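Local coordinates for putative cytoplasmic protein (Salmonella enterica subsp. enterica serovar Typhimurium, PDB 4J32) that probably cleaves peptidoglycan as the papain-like amidase effector Tae4 of a type VI secretion system, a toxin neutralised by the immunity protein Tai4, at residues R16-A22 against L170-P174; A25-H31 against R60-V64. All coordinates share one frame; numbering follows the deposited sequence. Where two conformers were deposited one is given.

In the fold
Both contacts use helix 19-28, which lies close to the N terminus. Interaction 1 joins the residues leading into that helix and its first turn to the end of strand 164-172 and the two residues that follow it, so it closes a loop of 147 residues. Interaction 2 sits at the other end of the same helix, where 25-31 meets 60-64 of helix 57-67 after 28 intervening residues; it is therefore nested inside interaction 1. The centres are 14 Å apart and the contacts touch, Ala22 CB lying 3.7 Å from Val64 CG1. Together they tie the helical part of this papain-like fold to its four-stranded antiparallel sheet.

Interaction 1: R16-A22 against L170-P174; sequences RPSFNEA and LWILP
Arg16 reaches along the end of the C-terminal strand and meets Trp171 at about a right angle, with guanidinium and indole planes 86° apart. Trp171 CD1 lies over one guanidinium face, toward its rim, 3.5 Å from Arg16 NH2, and that same nitrogen lies at the edge of the indole. The contact is thus edge-on for the tryptophan and face-on for the arginine. The chain, extended from CG to NE, sets the guanidinium beside the strand end, where Arg16 NH1 donates to Ile172 O at 2.9 Å, within the guanidinium plane and on a lone pair of the carbonyl. Asp108 OD1 forms a salt bridge with Arg16 NH1 and also accepts a hydrogen bond from Ile172 N, while Met104 O takes NH2 and Gly105 O takes Trp171 NE1.

Leu173 supplies the apolar centre. With CG anti to the carbonyl carbon (chi1 -62°), its two methyls spread over the other segment: CD1 meets Ala22 CB at 3.6 Å, and CD2 lies 3.9 Å from Arg16 CB and 4.0 Å from Pro17 CD. Its CB packs against Phe19 CB. Beside it, Phe19 N gives a nearly straight bond to Pro174 O, 2.9 Å long with an angle of 173° at the hydrogen. Ser18 is the N-cap: its OG accepts from Glu21 N.

A C-terminal carboxylate oxygen held by the first-turn amide of helix 19-28 would be favoured by the helix dipole, and Asp108 probably offsets the guanidinium charge. Two hydrogen bonds, with Leu173 packed between the segments, join the helix start to the C terminus.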
loop_
_atom_site.group_PDB
_atom_site.type_symbol
_atom_site.label_atom_id
_atom_site.label_comp_id
_atom_site.label_asym_id
_atom_site.label_seq_id
_atom_site.Cartn_x
_atom_site.Cartn_y
_atom_site.Cartn_z
ATOM N N ARG A 16 35.808 14.111 25.656
ATOM C CA ARG A 16 34.902 13.048 25.218
ATOM C C ARG A 16 34.291 12.327 26.422
ATOM O O ARG A 16 34.933 12.268 27.465
ATOM C CB ARG A 16 35.674 12.023 24.370
ATOM C CG ARG A 16 36.249 12.595 23.097
ATOM C CD ARG A 16 36.787 11.513 22.205
ATOM N NE ARG A 16 37.385 12.071 20.983
ATOM C CZ ARG A 16 38.271 11.428 20.235
ATOM N NH1 ARG A 16 38.679 10.208 20.586
ATOM N NH2 ARG A 16 38.791 12.025 19.157
ATOM N N PRO A 17 33.076 11.743 26.257
ATOM C CA PRO A 17 32.447 10.920 27.323
ATOM C C PRO A 17 33.393 9.805 27.753
ATOM O O PRO A 17 34.089 9.234 26.901
ATOM C CB PRO A 17 31.241 10.270 26.618
ATOM C CG PRO A 17 31.026 11.016 25.348
ATOM C CD PRO A 17 32.251 11.822 25.038
ATOM N N SER A 18 33.414 9.464 29.039
ATOM C CA SER A 18 34.197 8.295 29.459
ATOM C C SER A 18 33.562 7.046 28.882
ATOM O O SER A 18 32.345 6.980 28.717
ATOM C CB SER A 18 34.314 8.179 30.980
ATOM O OG SER A 18 33.152 7.643 31.556
ATOM N N PHE A 19 34.390 6.073 28.536
ATOM C CA PHE A 19 33.849 4.848 27.955
ATOM C C PHE A 19 32.831 4.227 28.928
ATOM O O PHE A 19 31.724 3.852 28.535
ATOM C CB PHE A 19 34.944 3.810 27.665
ATOM C CG PHE A 19 34.373 2.470 27.285
ATOM C CD1 PHE A 19 33.912 2.244 25.995
ATOM C CD2 PHE A 19 34.184 1.482 28.271
ATOM C CE1 PHE A 19 33.301 1.014 25.664
ATOM C CE2 PHE A 19 33.601 0.271 27.952
ATOM C CZ PHE A 19 33.158 0.036 26.644
ATOM N N ASN A 20 33.241 4.097 30.188
ATOM C CA ASN A 20 32.377 3.435 31.190
ATOM C C ASN A 20 31.021 4.105 31.321
ATOM O O ASN A 20 29.987 3.426 31.357
ATOM C CB ASN A 20 33.066 3.379 32.555
ATOM C CG ASN A 20 34.100 2.273 32.624
ATOM O OD1 ASN A 20 33.896 1.194 32.052
ATOM N ND2 ASN A 20 35.220 2.533 33.301
ATOM N N GLU A 21 31.008 5.441 31.384
ATOM C CA GLU A 21 29.710 6.137 31.498
ATOM C C GLU A 21 28.870 6.005 30.221
ATOM O O GLU A 21 27.644 5.934 30.284
ATOM C CB GLU A 21 29.890 7.605 31.843
ATOM C CG GLU A 21 30.423 7.858 33.230
ATOM C CD GLU A 21 30.649 9.329 33.457
ATOM O OE1 GLU A 21 31.768 9.784 33.153
ATOM O OE2 GLU A 21 29.699 10.015 33.922
ATOM N N ALA A 22 29.528 6.012 29.069
ATOM C CA ALA A 22 28.814 5.878 27.789
ATOM C C ALA A 22 28.170 4.508 27.662
ATOM O O ALA A 22 27.021 4.397 27.246
ATOM C CB ALA A 22 29.774 6.132 26.628
ATOM N N LEU A 170 36.416 4.818 14.214
ATOM C CA LEU A 170 36.330 4.744 15.661
ATOM C C LEU A 170 36.878 6.023 16.312
ATOM O O LEU A 170 37.974 6.498 15.969
ATOM C CB LEU A 170 37.082 3.501 16.173
ATOM C CG LEU A 170 37.022 3.239 17.699
ATOM C CD1 LEU A 170 35.687 2.642 18.137
ATOM C CD2 LEU A 170 38.183 2.339 18.132
ATOM N N TRP A 171 36.085 6.592 17.228
ATOM C CA TRP A 171 36.594 7.616 18.157
ATOM C C TRP A 171 36.757 6.939 19.508
ATOM O O TRP A 171 35.779 6.484 20.089
ATOM C CB TRP A 171 35.587 8.765 18.316
ATOM C CG TRP A 171 35.547 9.720 17.142
ATOM C CD1 TRP A 171 36.380 10.766 16.919
ATOM C CD2 TRP A 171 34.620 9.702 16.054
ATOM N NE1 TRP A 171 36.042 11.404 15.739
ATOM C CE2 TRP A 171 34.949 10.783 15.203
ATOM C CE3 TRP A 171 33.544 8.887 15.722
ATOM C CZ2 TRP A 171 34.240 11.061 14.024
ATOM C CZ3 TRP A 171 32.828 9.165 14.543
ATOM C CH2 TRP A 171 33.185 10.248 13.715
ATOM N N ILE A 172 37.992 6.862 19.989
ATOM C CA ILE A 172 38.259 6.208 21.278
ATOM C C ILE A 172 37.642 7.006 22.425
ATOM O O ILE A 172 37.765 8.253 22.478
ATOM C CB ILE A 172 39.793 6.015 21.489
ATOM C CG1 ILE A 172 40.332 4.973 20.489
ATOM C CG2 ILE A 172 40.120 5.652 22.930
ATOM C CD1 ILE A 172 41.853 4.811 20.524
ATOM N N LEU A 173 36.979 6.300 23.334
ATOM C CA LEU A 173 36.506 6.898 24.586
ATOM C C LEU A 173 37.394 6.457 25.744
ATOM O O LEU A 173 37.713 5.273 25.852
ATOM C CB LEU A 173 35.021 6.547 24.846
ATOM C CG LEU A 173 33.963 7.036 23.826
ATOM C CD1 LEU A 173 32.550 6.638 24.318
ATOM C CD2 LEU A 173 34.032 8.550 23.618
ATOM N N PRO A 174 37.820 7.416 26.599
ATOM C CA PRO A 174 38.859 7.148 27.586
ATOM C C PRO A 174 38.393 6.330 28.795
ATOM O O PRO A 174 37.203 6.280 29.129
ATOM C CB PRO A 174 39.270 8.557 28.036
ATOM C CG PRO A 174 38.006 9.341 27.927
ATOM C CD PRO A 174 37.364 8.822 26.655
ATOM O OXT PRO A 174 39.249 5.734 29.476
#

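Interaction 2: A25-H31 against R60-V64; sequences AFRKVNH and RMSYV
Arg60 leaves helix 57-67 with CG anti to its carbonyl carbon (chi1 -58°) and runs extended to NE, while Tyr63, one turn on, has CG anti to its backbone nitrogen (chi1 -177°); between them they straddle Val29. Here helix 19-28 and the loop residues 29-31 that follow pack on helix 57-67 of the papain-like fold. Val29 divides its methyls accordingly. CG1 stands over the middle of the Tyr63 face, a CH-pi contact 3.6 Å from the ring centroid, and CG2 lies 3.7 Å from Arg60 CB. Phe26 packs against another side of the arginine chain, its CZ 3.6 Å from Arg60 CD, and presents its ring edge to Val64 CG2. Lys28 CB rests near Tyr63 OH.

The polar end of Arg60 bonds to the backbone of 29-31, where Asn30 centres an inverse gamma turn. The turn is consistent with the carbonyls of Val29 and His31 both facing one guanidinium, which probably fixes its rotation. Both acceptors lie in the guanidinium plane: NE donates to Val29 O at 2.9 Å, bent to 140° at the hydrogen, and NH2 makes the straighter bond, 2.7 Å to His31 O.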
loop_
_atom_site.group_PDB
_atom_site.type_symbol
_atom_site.label_atom_id
_atom_site.label_comp_id
_atom_site.label_asym_id
_atom_site.label_seq_id
_atom_site.Cartn_x
_atom_site.Cartn_y
_atom_site.Cartn_z
ATOM N N ALA A 25 25.209 4.174 30.020
ATOM C CA ALA A 25 24.040 4.942 29.555
ATOM C C ALA A 25 23.365 4.223 28.362
ATOM O O ALA A 25 22.145 4.109 28.293
ATOM C CB ALA A 25 24.466 6.356 29.144
ATOM N N PHE A 26 24.183 3.709 27.451
ATOM C CA PHE A 26 23.646 2.981 26.279
ATOM C C PHE A 26 22.728 1.832 26.700
ATOM O O PHE A 26 21.650 1.643 26.116
ATOM C CB PHE A 26 24.772 2.464 25.380
ATOM C CG PHE A 26 24.275 1.991 24.008
ATOM C CD1 PHE A 26 24.350 2.829 22.900
ATOM C CD2 PHE A 26 23.676 0.730 23.876
ATOM C CE1 PHE A 26 23.879 2.404 21.636
ATOM C CE2 PHE A 26 23.186 0.292 22.613
ATOM C CZ PHE A 26 23.284 1.139 21.517
ATOM N N ARG A 27 23.148 1.060 27.702
ATOM C CA ARG A 27 22.351 -0.042 28.201
ATOM C C ARG A 27 20.937 0.375 28.610
ATOM O O ARG A 27 19.984 -0.378 28.381
ATOM C CB ARG A 27 23.070 -0.729 29.372
ATOM C CG ARG A 27 22.377 -1.986 29.878
ATOM C CD ARG A 27 23.122 -2.597 31.054
ATOM N NE ARG A 27 24.427 -3.115 30.673
ATOM C CZ ARG A 27 25.586 -2.643 31.127
ATOM N NH1 ARG A 27 25.608 -1.642 32.011
ATOM N NH2 ARG A 27 26.714 -3.211 30.741
ATOM N N LYS A 28 20.789 1.574 29.181
ATOM C CA LYS A 28 19.472 2.042 29.652
ATOM C C LYS A 28 18.466 2.134 28.508
ATOM O O LYS A 28 17.258 2.067 28.734
ATOM C CB LYS A 28 19.558 3.408 30.338
ATOM C CG LYS A 28 20.624 3.541 31.459
ATOM C CD LYS A 28 20.667 2.390 32.454
ATOM C CE LYS A 28 19.502 2.386 33.420
ATOM N NZ LYS A 28 19.727 1.340 34.493
ATOM N N VAL A 29 18.979 2.314 27.297
ATOM C CA VAL A 29 18.120 2.437 26.112
ATOM C C VAL A 29 18.329 1.332 25.077
ATOM O O VAL A 29 17.880 1.468 23.936
ATOM C CB VAL A 29 18.238 3.862 25.459
ATOM C CG1 VAL A 29 17.655 4.927 26.391
ATOM C CG2 VAL A 29 19.708 4.198 25.082
ATOM N N ASN A 30 19.012 0.251 25.467
ATOM C CA ASN A 30 19.242 -0.882 24.579
ATOM C C ASN A 30 18.023 -1.808 24.558
ATOM O O ASN A 30 18.080 -3.000 24.900
ATOM C CB ASN A 30 20.558 -1.613 24.927
ATOM C CG ASN A 30 20.962 -2.608 23.856
ATOM O OD1 ASN A 30 20.754 -2.367 22.662
ATOM N ND2 ASN A 30 21.493 -3.754 24.280
ATOM N N HIS A 31 16.890 -1.224 24.181
ATOM C CA HIS A 31 15.614 -1.929 24.154
ATOM C C HIS A 31 14.902 -1.626 22.849
ATOM O O HIS A 31 15.446 -0.903 22.008
ATOM C CB HIS A 31 14.744 -1.490 25.339
ATOM C CG HIS A 31 15.415 -1.704 26.653
ATOM N ND1 HIS A 31 15.536 -2.954 27.220
ATOM C CD2 HIS A 31 16.069 -0.847 27.474
ATOM C CE1 HIS A 31 16.196 -2.852 28.363
ATOM N NE2 HIS A 31 16.535 -1.585 28.536
ATOM N N ARG A 60 19.480 6.372 20.579
ATOM C CA ARG A 60 20.307 5.808 21.655
ATOM C C ARG A 60 21.640 6.556 21.797
ATOM O O ARG A 60 22.078 6.837 22.912
ATOM C CB ARG A 60 20.568 4.317 21.467
ATOM C CG ARG A 60 19.319 3.409 21.391
ATOM C CD ARG A 60 19.763 1.943 21.318
ATOM N NE ARG A 60 18.621 1.042 21.182
ATOM C CZ ARG A 60 18.321 0.379 20.071
ATOM N NH1 ARG A 60 19.084 0.484 18.972
ATOM N NH2 ARG A 60 17.246 -0.391 20.047
ATOM N N MET A 61 22.278 6.876 20.676
ATOM C CA MET A 61 23.526 7.643 20.697
ATOM C C MET A 61 23.311 9.042 21.293
ATOM O O MET A 61 24.143 9.546 22.054
ATOM C CB MET A 61 24.136 7.698 19.295
ATOM C CG MET A 61 24.842 6.393 18.884
ATOM S SD MET A 61 26.108 5.854 20.057
ATOM C CE MET A 61 27.235 7.262 20.020
ATOM N N SER A 62 22.175 9.661 20.965
ATOM C CA SER A 62 21.832 10.948 21.575
ATOM C C SER A 62 21.699 10.832 23.103
ATOM O O SER A 62 22.189 11.680 23.857
ATOM C CB SER A 62 20.533 11.501 20.974
ATOM O OG SER A 62 20.709 11.787 19.594
ATOM N N TYR A 63 21.020 9.782 23.548
ATOM C CA TYR A 63 20.891 9.521 24.980
ATOM C C TYR A 63 22.280 9.422 25.644
ATOM O O TYR A 63 22.517 10.046 26.678
ATOM C CB TYR A 63 20.066 8.248 25.206
ATOM C CG TYR A 63 19.815 7.914 26.666
ATOM C CD1 TYR A 63 18.664 8.370 27.312
ATOM C CD2 TYR A 63 20.711 7.108 27.384
ATOM C CE1 TYR A 63 18.416 8.045 28.645
ATOM C CE2 TYR A 63 20.478 6.778 28.731
ATOM C CZ TYR A 63 19.335 7.253 29.349
ATOM O OH TYR A 63 19.058 6.937 30.667
ATOM N N VAL A 64 23.189 8.656 25.042
ATOM C CA VAL A 64 24.572 8.538 25.542
ATOM C C VAL A 64 25.224 9.912 25.722
ATOM O O VAL A 64 25.786 10.226 26.781
ATOM C CB VAL A 64 25.429 7.650 24.585
ATOM C CG1 VAL A 64 26.958 7.780 24.891
ATOM C CG2 VAL A 64 24.952 6.187 24.632
#